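PDB 3TCS: racemase, putative, which probably acts as a magnesium-dependent hydro-lyase or racemase of the mandelate racemase family, binding D-alanine beside a magnesium ion in its TIM barrel. Local coordinates for residues B[274-279]-B[301-306]; B[278-283]-B[312-317]; B[208-213]-B[228-233]; B[133-138]-B[358-363]. All blocks are in the same frame, centred on the assembly; numbering follows the deposited sequence.

Contact 1: residues B[274-279]-B[301-306]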
loop_
_atom_site.group_PDB
_atom_site.type_symbol
_atom_site.label_atom_id
_atom_site.label_comp_id
_atom_site.label_asym_id
_atom_site.label_seq_id
_atom_site.Cartn_x
_atom_site.Cartn_y
_atom_site.Cartn_z
ATOM N N VAL B 274 19.058 -0.817 9.887
ATOM C CA VAL B 274 19.929 -1.637 9.049
ATOM C C VAL B 274 21.235 -0.885 8.796
ATOM O O VAL B 274 21.347 0.301 9.113
ATOM C CB VAL B 274 19.279 -1.955 7.673
ATOM C CG1 VAL B 274 17.987 -2.742 7.866
ATOM C CG2 VAL B 274 19.015 -0.663 6.909
ATOM N N ASP B 275 22.216 -1.575 8.222
ATOM C CA ASP B 275 23.510 -0.968 7.920
ATOM C C ASP B 275 23.593 -0.516 6.464
ATOM O O ASP B 275 24.401 0.347 6.118
ATOM C CB ASP B 275 24.628 -1.971 8.187
ATOM C CG ASP B 275 24.613 -2.477 9.607
ATOM O OD1 ASP B 275 24.855 -1.659 10.520
ATOM O OD2 ASP B 275 24.345 -3.681 9.808
ATOM N N ILE B 276 22.766 -1.123 5.618
ATOM C CA ILE B 276 22.733 -0.812 4.189
ATOM C C ILE B 276 21.270 -0.767 3.762
ATOM O O ILE B 276 20.498 -1.660 4.110
ATOM C CB ILE B 276 23.449 -1.913 3.362
ATOM C CG1 ILE B 276 24.897 -2.072 3.841
ATOM C CG2 ILE B 276 23.393 -1.571 1.874
ATOM C CD1 ILE B 276 25.671 -3.170 3.141
ATOM N N VAL B 277 20.883 0.276 3.030
ATOM C CA VAL B 277 19.502 0.402 2.567
ATOM C C VAL B 277 19.398 -0.189 1.170
ATOM O O VAL B 277 20.323 -0.054 0.367
ATOM C CB VAL B 277 19.046 1.876 2.556
ATOM C CG1 VAL B 277 19.027 2.410 3.985
ATOM C CG2 VAL B 277 19.974 2.704 1.696
ATOM N N GLN B 278 18.272 -0.836 0.885
ATOM C CA GLN B 278 18.075 -1.502 -0.396
ATOM C C GLN B 278 16.765 -1.218 -1.104
ATOM O O GLN B 278 15.946 -2.114 -1.302
ATOM C CB GLN B 278 18.206 -3.009 -0.201
ATOM C CG GLN B 278 19.528 -3.424 0.402
ATOM C CD GLN B 278 19.669 -4.925 0.448
ATOM O OE1 GLN B 278 19.044 -5.593 1.276
ATOM N NE2 GLN B 278 20.476 -5.471 -0.455
ATOM N N PRO B 279 16.550 0.036 -1.508
ATOM C CA PRO B 279 15.305 0.362 -2.201
ATOM C C PRO B 279 15.251 -0.309 -3.575
ATOM O O PRO B 279 16.294 -0.597 -4.170
ATOM C CB PRO B 279 15.374 1.881 -2.323
ATOM C CG PRO B 279 16.851 2.125 -2.497
ATOM C CD PRO B 279 17.455 1.196 -1.458
ATOM N N GLY B 301 25.023 8.695 6.433
ATOM C CA GLY B 301 26.264 7.959 6.283
ATOM C C GLY B 301 26.085 6.508 5.885
ATOM O O GLY B 301 27.028 5.722 5.981
ATOM N N LEU B 302 24.885 6.140 5.442
ATOM C CA LEU B 302 24.628 4.757 5.027
ATOM C C LEU B 302 24.749 4.565 3.525
ATOM O O LEU B 302 24.347 5.429 2.743
ATOM C CB LEU B 302 23.230 4.300 5.440
ATOM C CG LEU B 302 22.949 3.995 6.903
ATOM C CD1 LEU B 302 22.749 5.286 7.657
ATOM C CD2 LEU B 302 21.710 3.128 6.999
ATOM N N PRO B 303 25.299 3.418 3.101
ATOM C CA PRO B 303 25.441 3.155 1.671
ATOM C C PRO B 303 24.129 2.605 1.123
ATOM O O PRO B 303 23.268 2.147 1.885
ATOM C CB PRO B 303 26.564 2.128 1.624
ATOM C CG PRO B 303 26.308 1.325 2.855
ATOM C CD PRO B 303 25.996 2.389 3.894
ATOM N N VAL B 304 23.994 2.655 -0.199
ATOM C CA VAL B 304 22.808 2.178 -0.890
ATOM C C VAL B 304 23.156 1.044 -1.856
ATOM O O VAL B 304 23.956 1.215 -2.776
ATOM C CB VAL B 304 22.151 3.320 -1.702
ATOM C CG1 VAL B 304 20.878 2.815 -2.389
ATOM C CG2 VAL B 304 21.842 4.503 -0.785
ATOM N N THR B 305 22.554 -0.117 -1.634
ATOM C CA THR B 305 22.764 -1.284 -2.487
ATOM C C THR B 305 21.350 -1.702 -2.884
ATOM O O THR B 305 20.727 -2.560 -2.253
ATOM C CB THR B 305 23.481 -2.400 -1.711
ATOM O OG1 THR B 305 24.761 -1.909 -1.276
ATOM C CG2 THR B 305 23.693 -3.637 -2.595
ATOM N N PRO B 306 20.825 -1.085 -3.951
ATOM C CA PRO B 306 19.474 -1.368 -4.434
ATOM C C PRO B 306 19.137 -2.813 -4.758
ATOM O O PRO B 306 20.007 -3.638 -5.045
ATOM C CB PRO B 306 19.349 -0.474 -5.671
ATOM C CG PRO B 306 20.338 0.638 -5.410
ATOM C CD PRO B 306 21.504 -0.119 -4.832
#

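Contact 2: residues B[278-283]-B[312-317]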
loop_
_atom_site.group_PDB
_atom_site.type_symbol
_atom_site.label_atom_id
_atom_site.label_comp_id
_atom_site.label_asym_id
_atom_site.label_seq_id
_atom_site.Cartn_x
_atom_site.Cartn_y
_atom_site.Cartn_z
ATOM N N GLN B 278 18.272 -0.836 0.885
ATOM C CA GLN B 278 18.075 -1.502 -0.396
ATOM C C GLN B 278 16.765 -1.218 -1.104
ATOM O O GLN B 278 15.946 -2.114 -1.302
ATOM C CB GLN B 278 18.206 -3.009 -0.201
ATOM C CG GLN B 278 19.528 -3.424 0.402
ATOM C CD GLN B 278 19.669 -4.925 0.448
ATOM O OE1 GLN B 278 19.044 -5.593 1.276
ATOM N NE2 GLN B 278 20.476 -5.471 -0.455
ATOM N N PRO B 279 16.550 0.036 -1.508
ATOM C CA PRO B 279 15.305 0.362 -2.201
ATOM C C PRO B 279 15.251 -0.309 -3.575
ATOM O O PRO B 279 16.294 -0.597 -4.170
ATOM C CB PRO B 279 15.374 1.881 -2.323
ATOM C CG PRO B 279 16.851 2.125 -2.497
ATOM C CD PRO B 279 17.455 1.196 -1.458
ATOM N N ASP B 280 14.040 -0.586 -4.052
ATOM C CA ASP B 280 13.854 -1.134 -5.392
ATOM C C ASP B 280 13.270 0.075 -6.125
ATOM O O ASP B 280 12.217 0.582 -5.753
ATOM C CB ASP B 280 12.859 -2.303 -5.394
ATOM C CG ASP B 280 12.578 -2.828 -6.804
ATOM O OD1 ASP B 280 11.912 -2.116 -7.581
ATOM O OD2 ASP B 280 13.029 -3.945 -7.140
ATOM N N ILE B 281 13.978 0.549 -7.143
ATOM C CA ILE B 281 13.549 1.725 -7.890
ATOM C C ILE B 281 12.094 1.725 -8.339
ATOM O O ILE B 281 11.420 2.761 -8.289
ATOM C CB ILE B 281 14.447 1.933 -9.127
ATOM C CG1 ILE B 281 15.863 2.303 -8.670
ATOM C CG2 ILE B 281 13.858 3.012 -10.036
ATOM C CD1 ILE B 281 16.895 2.265 -9.781
ATOM N N LEU B 282 11.605 0.575 -8.777
ATOM C CA LEU B 282 10.234 0.507 -9.258
ATOM C C LEU B 282 9.186 0.292 -8.161
ATOM O O LEU B 282 8.082 0.826 -8.258
ATOM C CB LEU B 282 10.133 -0.553 -10.361
ATOM C CG LEU B 282 11.124 -0.300 -11.516
ATOM C CD1 LEU B 282 10.922 -1.346 -12.608
ATOM C CD2 LEU B 282 10.926 1.109 -12.095
ATOM N N TYR B 283 9.509 -0.474 -7.119
ATOM C CA TYR B 283 8.539 -0.660 -6.039
ATOM C C TYR B 283 8.381 0.662 -5.281
ATOM O O TYR B 283 7.319 0.952 -4.728
ATOM C CB TYR B 283 8.994 -1.722 -5.024
ATOM C CG TYR B 283 9.035 -3.160 -5.509
ATOM C CD1 TYR B 283 8.145 -3.626 -6.477
ATOM C CD2 TYR B 283 9.943 -4.071 -4.956
ATOM C CE1 TYR B 283 8.155 -4.962 -6.884
ATOM C CE2 TYR B 283 9.960 -5.410 -5.356
ATOM C CZ TYR B 283 9.060 -5.847 -6.321
ATOM O OH TYR B 283 9.059 -7.170 -6.711
ATOM N N SER B 312 14.265 -7.463 -16.288
ATOM C CA SER B 312 13.345 -6.509 -16.890
ATOM C C SER B 312 14.271 -5.291 -16.804
ATOM O O SER B 312 15.470 -5.453 -16.527
ATOM C CB SER B 312 12.081 -6.308 -16.034
ATOM O OG SER B 312 12.353 -5.647 -14.809
ATOM N N LEU B 313 13.762 -4.088 -17.026
ATOM C CA LEU B 313 14.624 -2.914 -16.965
ATOM C C LEU B 313 15.044 -2.496 -15.556
ATOM O O LEU B 313 15.891 -1.625 -15.401
ATOM C CB LEU B 313 13.949 -1.728 -17.657
ATOM C CG LEU B 313 13.882 -1.809 -19.182
ATOM C CD1 LEU B 313 13.171 -0.588 -19.736
ATOM C CD2 LEU B 313 15.290 -1.896 -19.731
ATOM N N VAL B 314 14.471 -3.110 -14.530
ATOM C CA VAL B 314 14.830 -2.725 -13.167
ATOM C C VAL B 314 16.340 -2.774 -12.905
ATOM O O VAL B 314 16.889 -1.900 -12.226
ATOM C CB VAL B 314 14.067 -3.590 -12.126
ATOM C CG1 VAL B 314 14.511 -5.051 -12.198
ATOM C CG2 VAL B 314 14.255 -3.013 -10.734
ATOM N N THR B 315 17.017 -3.777 -13.458
ATOM C CA THR B 315 18.454 -3.900 -13.245
ATOM C C THR B 315 19.224 -2.772 -13.935
ATOM O O THR B 315 20.173 -2.225 -13.364
ATOM C CB THR B 315 18.962 -5.277 -13.722
ATOM O OG1 THR B 315 18.309 -6.306 -12.969
ATOM C CG2 THR B 315 20.466 -5.402 -13.506
ATOM N N LEU B 316 18.803 -2.410 -15.145
ATOM C CA LEU B 316 19.452 -1.332 -15.892
ATOM C C LEU B 316 19.252 0.011 -15.193
ATOM O O LEU B 316 20.182 0.818 -15.100
ATOM C CB LEU B 316 18.892 -1.249 -17.317
ATOM C CG LEU B 316 19.488 -0.179 -18.241
ATOM C CD1 LEU B 316 21.005 -0.348 -18.335
ATOM C CD2 LEU B 316 18.855 -0.290 -19.630
ATOM N N PHE B 317 18.039 0.255 -14.699
ATOM C CA PHE B 317 17.772 1.508 -14.001
ATOM C C PHE B 317 18.715 1.625 -12.810
ATOM O O PHE B 317 19.224 2.706 -12.508
ATOM C CB PHE B 317 16.335 1.562 -13.481
ATOM C CG PHE B 317 15.284 1.483 -14.555
ATOM C CD1 PHE B 317 15.554 1.901 -15.855
ATOM C CD2 PHE B 317 14.002 1.044 -14.243
ATOM C CE1 PHE B 317 14.549 1.887 -16.837
ATOM C CE2 PHE B 317 12.986 1.029 -15.216
ATOM C CZ PHE B 317 13.264 1.452 -16.511
#

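Contact 3: residues B[208-213]-B[228-233]. With MG (magnesium ion), chain J; DAL (D-alanine), chain L.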
loop_
_atom_site.group_PDB
_atom_site.type_symbol
_atom_site.label_atom_id
_atom_site.label_comp_id
_atom_site.label_asym_id
_atom_site.label_seq_id
_atom_site.Cartn_x
_atom_site.Cartn_y
_atom_site.Cartn_z
ATOM N N SER B 208 12.638 -12.171 5.273
ATOM C CA SER B 208 11.714 -12.063 6.406
ATOM C C SER B 208 11.371 -13.349 7.154
ATOM O O SER B 208 10.332 -13.431 7.807
ATOM C CB SER B 208 10.405 -11.410 5.944
ATOM O OG SER B 208 10.603 -10.066 5.543
ATOM N N CYS B 209 12.246 -14.340 7.103
ATOM C CA CYS B 209 11.949 -15.606 7.761
ATOM C C CYS B 209 12.067 -15.709 9.281
ATOM O O CYS B 209 11.216 -16.316 9.931
ATOM C CB CYS B 209 12.810 -16.710 7.144
ATOM S SG CYS B 209 12.653 -18.323 7.969
ATOM N N TYR B 210 13.105 -15.099 9.841
ATOM C CA TYR B 210 13.414 -15.231 11.265
ATOM C C TYR B 210 12.932 -14.259 12.326
ATOM O O TYR B 210 12.575 -13.119 12.049
ATOM C CB TYR B 210 14.931 -15.322 11.418
ATOM C CG TYR B 210 15.596 -16.320 10.505
ATOM C CD1 TYR B 210 15.242 -17.667 10.541
ATOM C CD2 TYR B 210 16.614 -15.927 9.633
ATOM C CE1 TYR B 210 15.886 -18.603 9.737
ATOM C CE2 TYR B 210 17.267 -16.860 8.820
ATOM C CZ TYR B 210 16.896 -18.196 8.883
ATOM O OH TYR B 210 17.552 -19.129 8.119
ATOM N N THR B 211 12.949 -14.750 13.564
ATOM C CA THR B 211 12.623 -13.946 14.733
ATOM C C THR B 211 14.015 -13.409 15.065
ATOM O O THR B 211 15.015 -13.980 14.625
ATOM C CB THR B 211 12.138 -14.809 15.920
ATOM O OG1 THR B 211 13.131 -15.799 16.227
ATOM C CG2 THR B 211 10.823 -15.493 15.588
ATOM N N PRO B 212 14.111 -12.310 15.831
ATOM C CA PRO B 212 15.441 -11.787 16.152
ATOM C C PRO B 212 16.432 -12.805 16.732
ATOM O O PRO B 212 17.590 -12.845 16.316
ATOM C CB PRO B 212 15.132 -10.647 17.119
ATOM C CG PRO B 212 13.848 -10.120 16.576
ATOM C CD PRO B 212 13.060 -11.388 16.298
ATOM N N ASP B 213 15.986 -13.628 17.679
ATOM C CA ASP B 213 16.879 -14.621 18.281
ATOM C C ASP B 213 17.419 -15.631 17.278
ATOM O O ASP B 213 18.613 -15.919 17.264
ATOM C CB ASP B 213 16.181 -15.367 19.423
ATOM C CG ASP B 213 16.022 -14.511 20.658
ATOM O OD1 ASP B 213 16.949 -13.726 20.951
ATOM O OD2 ASP B 213 14.984 -14.627 21.344
ATOM N N CYS B 228 29.527 -11.332 4.346
ATOM C CA CYS B 228 29.575 -9.902 4.645
ATOM C C CYS B 228 28.246 -9.178 4.482
ATOM O O CYS B 228 28.190 -7.960 4.625
ATOM C CB CYS B 228 30.597 -9.229 3.732
ATOM S SG CYS B 228 30.148 -9.314 1.974
ATOM N N HIS B 229 27.173 -9.922 4.234
ATOM C CA HIS B 229 25.879 -9.297 3.977
ATOM C C HIS B 229 24.735 -10.230 4.399
ATOM O O HIS B 229 24.603 -11.326 3.872
ATOM C CB HIS B 229 25.870 -8.987 2.470
ATOM C CG HIS B 229 24.602 -8.399 1.941
ATOM N ND1 HIS B 229 24.571 -7.178 1.303
ATOM C CD2 HIS B 229 23.361 -8.924 1.805
ATOM C CE1 HIS B 229 23.372 -6.981 0.788
ATOM N NE2 HIS B 229 22.618 -8.026 1.075
ATOM N N PHE B 230 23.936 -9.793 5.373
ATOM C CA PHE B 230 22.806 -10.570 5.895
ATOM C C PHE B 230 21.536 -9.768 5.613
ATOM O O PHE B 230 21.200 -8.822 6.336
ATOM C CB PHE B 230 22.994 -10.795 7.404
ATOM C CG PHE B 230 22.018 -11.773 8.017
ATOM C CD1 PHE B 230 21.162 -12.532 7.225
ATOM C CD2 PHE B 230 21.984 -11.949 9.396
ATOM C CE1 PHE B 230 20.283 -13.456 7.803
ATOM C CE2 PHE B 230 21.115 -12.865 9.986
ATOM C CZ PHE B 230 20.263 -13.621 9.190
ATOM N N GLU B 231 20.824 -10.164 4.563
ATOM C CA GLU B 231 19.633 -9.443 4.136
ATOM C C GLU B 231 18.283 -9.896 4.678
ATOM O O GLU B 231 17.983 -11.092 4.730
ATOM C CB GLU B 231 19.581 -9.441 2.605
ATOM C CG GLU B 231 18.553 -8.497 1.999
ATOM C CD GLU B 231 18.750 -8.335 0.498
ATOM O OE1 GLU B 231 19.907 -8.453 0.042
ATOM O OE2 GLU B 231 17.763 -8.069 -0.219
ATOM N N GLU B 232 17.479 -8.905 5.065
ATOM C CA GLU B 232 16.123 -9.105 5.572
ATOM C C GLU B 232 15.997 -10.299 6.514
ATOM O O GLU B 232 15.257 -11.251 6.247
ATOM C CB GLU B 232 15.170 -9.263 4.384
ATOM C CG GLU B 232 13.724 -8.931 4.687
ATOM C CD GLU B 232 12.864 -8.946 3.434
ATOM O OE1 GLU B 232 13.210 -8.223 2.478
ATOM O OE2 GLU B 232 11.849 -9.675 3.406
ATOM N N PRO B 233 16.716 -10.259 7.643
ATOM C CA PRO B 233 16.662 -11.361 8.604
ATOM C C PRO B 233 15.284 -11.594 9.217
ATOM O O PRO B 233 14.878 -12.740 9.415
ATOM C CB PRO B 233 17.697 -10.958 9.651
ATOM C CG PRO B 233 17.655 -9.460 9.610
ATOM C CD PRO B 233 17.596 -9.181 8.125
HETATM MG MG MG J . 16.218 -9.264 -0.716
HETATM N N DAL L . 17.141 -9.222 -2.895
HETATM C CA DAL L . 16.492 -10.486 -3.288
HETATM C CB DAL L . 16.433 -10.608 -4.804
HETATM C C DAL L . 15.106 -10.531 -2.741
HETATM O O DAL L . 14.924 -10.470 -1.568
HETATM O O HOH W 1 15.084 -9.655 1.008
#

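Contact 4: residues B[133-138]-B[358-363]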
loop_
_atom_site.group_PDB
_atom_site.type_symbol
_atom_site.label_atom_id
_atom_site.label_comp_id
_atom_site.label_asym_id
_atom_site.label_seq_id
_atom_site.Cartn_x
_atom_site.Cartn_y
_atom_site.Cartn_z
ATOM N N LEU B 133 31.554 0.934 -15.839
ATOM C CA LEU B 133 31.289 -0.375 -15.256
ATOM C C LEU B 133 30.789 -0.338 -13.817
ATOM O O LEU B 133 31.102 0.577 -13.055
ATOM C CB LEU B 133 32.562 -1.228 -15.317
ATOM C CG LEU B 133 33.119 -1.487 -16.716
ATOM C CD1 LEU B 133 34.517 -2.085 -16.610
ATOM C CD2 LEU B 133 32.180 -2.415 -17.469
ATOM N N ILE B 134 29.998 -1.347 -13.461
ATOM C CA ILE B 134 29.468 -1.483 -12.110
ATOM C C ILE B 134 29.676 -2.940 -11.729
ATOM O O ILE B 134 29.250 -3.844 -12.452
ATOM C CB ILE B 134 27.947 -1.190 -12.025
ATOM C CG1 ILE B 134 27.621 0.175 -12.632
ATOM C CG2 ILE B 134 27.501 -1.219 -10.570
ATOM C CD1 ILE B 134 27.413 0.142 -14.137
ATOM N N ARG B 135 30.347 -3.175 -10.609
ATOM C CA ARG B 135 30.579 -4.542 -10.165
ATOM C C ARG B 135 29.230 -5.156 -9.806
ATOM O O ARG B 135 28.407 -4.514 -9.165
ATOM C CB ARG B 135 31.492 -4.556 -8.942
ATOM C CG ARG B 135 31.776 -5.947 -8.417
ATOM C CD ARG B 135 32.480 -5.870 -7.078
ATOM N NE ARG B 135 32.740 -7.193 -6.523
ATOM C CZ ARG B 135 33.067 -7.406 -5.255
ATOM N NH1 ARG B 135 33.167 -6.381 -4.417
ATOM N NH2 ARG B 135 33.302 -8.638 -4.825
ATOM N N ALA B 136 29.007 -6.399 -10.210
ATOM C CA ALA B 136 27.744 -7.065 -9.925
ATOM C C ALA B 136 27.924 -8.305 -9.067
ATOM O O ALA B 136 28.997 -8.910 -9.061
ATOM C CB ALA B 136 27.069 -7.448 -11.229
ATOM N N TYR B 137 26.888 -8.671 -8.319
ATOM C CA TYR B 137 26.965 -9.890 -7.534
ATOM C C TYR B 137 25.933 -10.855 -8.099
ATOM O O TYR B 137 24.801 -10.457 -8.392
ATOM C CB TYR B 137 26.750 -9.617 -6.035
ATOM C CG TYR B 137 25.361 -9.219 -5.566
ATOM C CD1 TYR B 137 24.378 -10.180 -5.336
ATOM C CD2 TYR B 137 25.072 -7.891 -5.238
ATOM C CE1 TYR B 137 23.135 -9.829 -4.772
ATOM C CE2 TYR B 137 23.835 -7.528 -4.672
ATOM C CZ TYR B 137 22.880 -8.502 -4.439
ATOM O OH TYR B 137 21.687 -8.154 -3.838
ATOM N N ALA B 138 26.339 -12.107 -8.303
ATOM C CA ALA B 138 25.441 -13.119 -8.848
ATOM C C ALA B 138 24.391 -13.434 -7.795
ATOM O O ALA B 138 24.702 -13.906 -6.702
ATOM C CB ALA B 138 26.215 -14.371 -9.222
ATOM N N ASP B 358 33.751 -9.735 -16.993
ATOM C CA ASP B 358 34.525 -10.047 -15.795
ATOM C C ASP B 358 33.833 -9.569 -14.516
ATOM O O ASP B 358 34.378 -8.766 -13.761
ATOM C CB ASP B 358 35.923 -9.434 -15.901
ATOM C CG ASP B 358 36.845 -9.892 -14.784
ATOM O OD1 ASP B 358 36.888 -11.112 -14.502
ATOM O OD2 ASP B 358 37.533 -9.032 -14.193
ATOM N N GLY B 359 32.617 -10.059 -14.291
ATOM C CA GLY B 359 31.875 -9.702 -13.093
ATOM C C GLY B 359 31.315 -8.294 -13.036
ATOM O O GLY B 359 30.807 -7.870 -12.001
ATOM N N HIS B 360 31.401 -7.566 -14.144
ATOM C CA HIS B 360 30.889 -6.204 -14.193
ATOM C C HIS B 360 29.843 -6.016 -15.279
ATOM O O HIS B 360 29.927 -6.626 -16.346
ATOM C CB HIS B 360 32.026 -5.207 -14.450
ATOM C CG HIS B 360 32.959 -5.034 -13.293
ATOM N ND1 HIS B 360 33.812 -6.030 -12.867
ATOM C CD2 HIS B 360 33.167 -3.982 -12.465
ATOM C CE1 HIS B 360 34.504 -5.600 -11.827
ATOM N NE2 HIS B 360 34.131 -4.359 -11.562
ATOM N N ALA B 361 28.859 -5.168 -14.992
ATOM C CA ALA B 361 27.814 -4.836 -15.952
ATOM C C ALA B 361 28.243 -3.468 -16.475
ATOM O O ALA B 361 29.103 -2.821 -15.872
ATOM C CB ALA B 361 26.463 -4.747 -15.262
ATOM N N ARG B 362 27.659 -3.009 -17.577
ATOM C CA ARG B 362 28.074 -1.723 -18.118
ATOM C C ARG B 362 26.969 -0.759 -18.509
ATOM O O ARG B 362 25.989 -1.138 -19.146
ATOM C CB ARG B 362 28.974 -1.938 -19.343
ATOM C CG ARG B 362 29.441 -0.649 -20.013
ATOM C CD ARG B 362 30.017 -0.912 -21.407
ATOM N NE ARG B 362 31.293 -1.627 -21.389
ATOM C CZ ARG B 362 32.466 -1.076 -21.084
ATOM N NH1 ARG B 362 32.545 0.210 -20.762
ATOM N NH2 ARG B 362 33.570 -1.817 -21.109
ATOM N N VAL B 363 27.139 0.495 -18.108
ATOM C CA VAL B 363 26.211 1.554 -18.486
ATOM C C VAL B 363 26.936 2.222 -19.644
ATOM O O VAL B 363 28.064 2.699 -19.483
ATOM C CB VAL B 363 26.015 2.598 -17.365
ATOM C CG1 VAL B 363 25.247 3.799 -17.914
ATOM C CG2 VAL B 363 25.260 1.980 -16.202
#

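Contact 1: residues B[274-279]-B[301-306]
Two proline rings press on the adjacent segment: P303 lies crosswise to I276, its CG 3.8 Å from I276 CG1, with its CD corner turned to the D275 carbonyl, while P279 is met at CD by V304 CG1 at 3.9 Å. Segment 301-306 runs where the next strand of the TIM barrel would lie, so the arrangement resembles a beta-alpha-beta crossover, strand 276-277 being joined to 301-306 through helix 287-300. A single bridge ties the legs, in the bond pattern of parallel chains. V277 N donates to P303 O at 3.2 Å (164°), and V277 O accepts T305 N at 3.0 Å (163°). V277, V304 and P279 all pack on helix 287-300, which spans the two segments. With V277 CG1 anti to the carbonyl carbon (chi1 -65°), CG2 falls between the backbone N and the carbonyl carbon, 3.6 Å from V304 CG2. At the start of the strand L302 CD2 comes to V274 O, and D275 OD2 accepts from V253 N near the second magnesium ion. I276 turns off V277's face and approaches T305: I276 CG2 lies 3.5 Å from T305 OG1.

Contact 2: residues B[278-283]-B[312-317]
The backbones keep their distance, L282 and V314 being the nearest pair at 6.8 Å between CA atoms, where 281-283, with helical backbone angles, meets the first part of helix 314-322. Both belong to the TIM barrel, in the connections that follow strand 276-277 and segment 301-306, and the contact is wholly apolar apart from D280. L282 forks over the helix: CD1 lies 3.9 Å from V314 CB, and CD2 reaches the edge of the F317 ring near its plane, 3.7 Å from CE2. I281 extends alongside and sets CD1 3.8 Å from F317 CB, close to the helix backbone. On one face of the F317 ring, toward its rim, is L313 O. L282 and F317 also touch Q52 and T109, so this layer meets the family's N-terminal domain. With V314 CG1 between backbone N and carbonyl carbon (chi1 66°), CG2 is anti to the N and faces the D280 carboxylate, 3.9 Å from OD2. That oxygen accepts from H307 ND1, consistent with the Asp-His pair of mandelate racemase, and H307 lines the D-alanine pocket. The other oxygen makes an Asx motif: D280 OD1 takes Y283 N at 2.9 Å on its anti side, 30° out of the carboxylate plane.

Contact 3: residues B[208-213]-B[228-233]
E232 turns CG away from its own backbone N (chi1 -157°) and stays extended beyond it, which carries its carboxylate across to S208. S208 answers with OG swung back beside its backbone N (chi1 -66°), and the hydroxyl donates to E232 OE2 in a short bond of 2.5 Å, met on the anti side and 28° out of the carboxylate plane. The same hydroxyl receives Y236 N. Beside this pair S208 N donates to E232 O at 2.9 Å, so backbone and side chain of one residue both grip the other. Y210 N in turn bonds to P233 O at 3.0 Å. These links close the beta-alpha-beta unit of strand 201-205, helix 212-224 and strand 229-231, at the strand ends where the TIM barrel holds its active site. E232 is a second-shell residue there: its OE1 lies 2.8 Å from the water that ligates the magnesium ion, probably as acceptor. E231 is first-shell, with OE2 2.0 Å from the magnesium, which also takes D205, E257 and the N and O of D-alanine. The other oxygen of E231 accepts from H229 NE2 at 2.9 Å, almost in the imidazole plane, and forms a salt bridge with K167; together these probably steady the carboxylate. Farther from the metal, Y210 CD2 meets the edge of the F230 ring at CZ, 4.3 Å away, while P233 CB covers one of that ring's faces.

Contact 4: residues B[133-138]-B[358-363]
H360 lays one face of its imidazole over the backbone of R135, whose CA sits 3.9 Å from the ring centroid and 27° off the normal, a CH-pi contact displaced toward the rim. The ring's rotation is fixed from within its own segment: H360 ND1 donates to D358 O at 2.9 Å, with the acceptor in the ring plane. R135 sends CB to H360 NE2, but its extended chain then leads away to a salt bridge with D201. On the same face as these two, L133 CD2 rests 3.8 Å above the guanidinium plane of R362, over its centre. R362 can lie under the leucine because its chain bends at CG-CD (chi3 -69°), and its NE forms a salt bridge with E357. Strand 360-363 runs antiparallel to 132-139, the axes of 133-138 and 360-363 making 147°. Strand 132-139 is also flanked in parallel by 165-169 and 332-335, as befits a strand of the TIM barrel, so 360-363 is an added antiparallel branch on its early half. I134 and A361 form the hydrogen-bonded pair: I134 N donates to A361 O at 3.0 Å and A361 N to I134 O at 2.9 Å. Two residues on, A136 N bonds to G359 O at 2.9 Å, where G359 with its positive phi leads into the strand. I134 and A361 both turn to the opposite face, toward L332 and helix 314-322. There I134 CD1 reaches V363 CG2 at 3.5 Å, and V363 packs on M319 and H320 of that helix.

How the contacts relate
Contacts 1, 2 and 3 are buried, whereas contact 4 is partly exposed and has charged side chains on its outer face. Contacts 1, 3 and 4 reach the same barrel sheet: contact 3 closes a beta-alpha-beta unit and contact 1 a similar strand-helix-loop turn, while contact 4 joins strands over 200 residues apart and encloses the others in its loop. Contact 2 continues from contact 1 through Q278 and P279 but relies on aliphatic and aromatic packing, where contacts 1 and 4 rest on backbone bonds. Contact 3 adds carboxylates, a water and a metal; Q278 of contact 1 lies beside its E231, and D280 of contact 2 approaches the same pocket through H307.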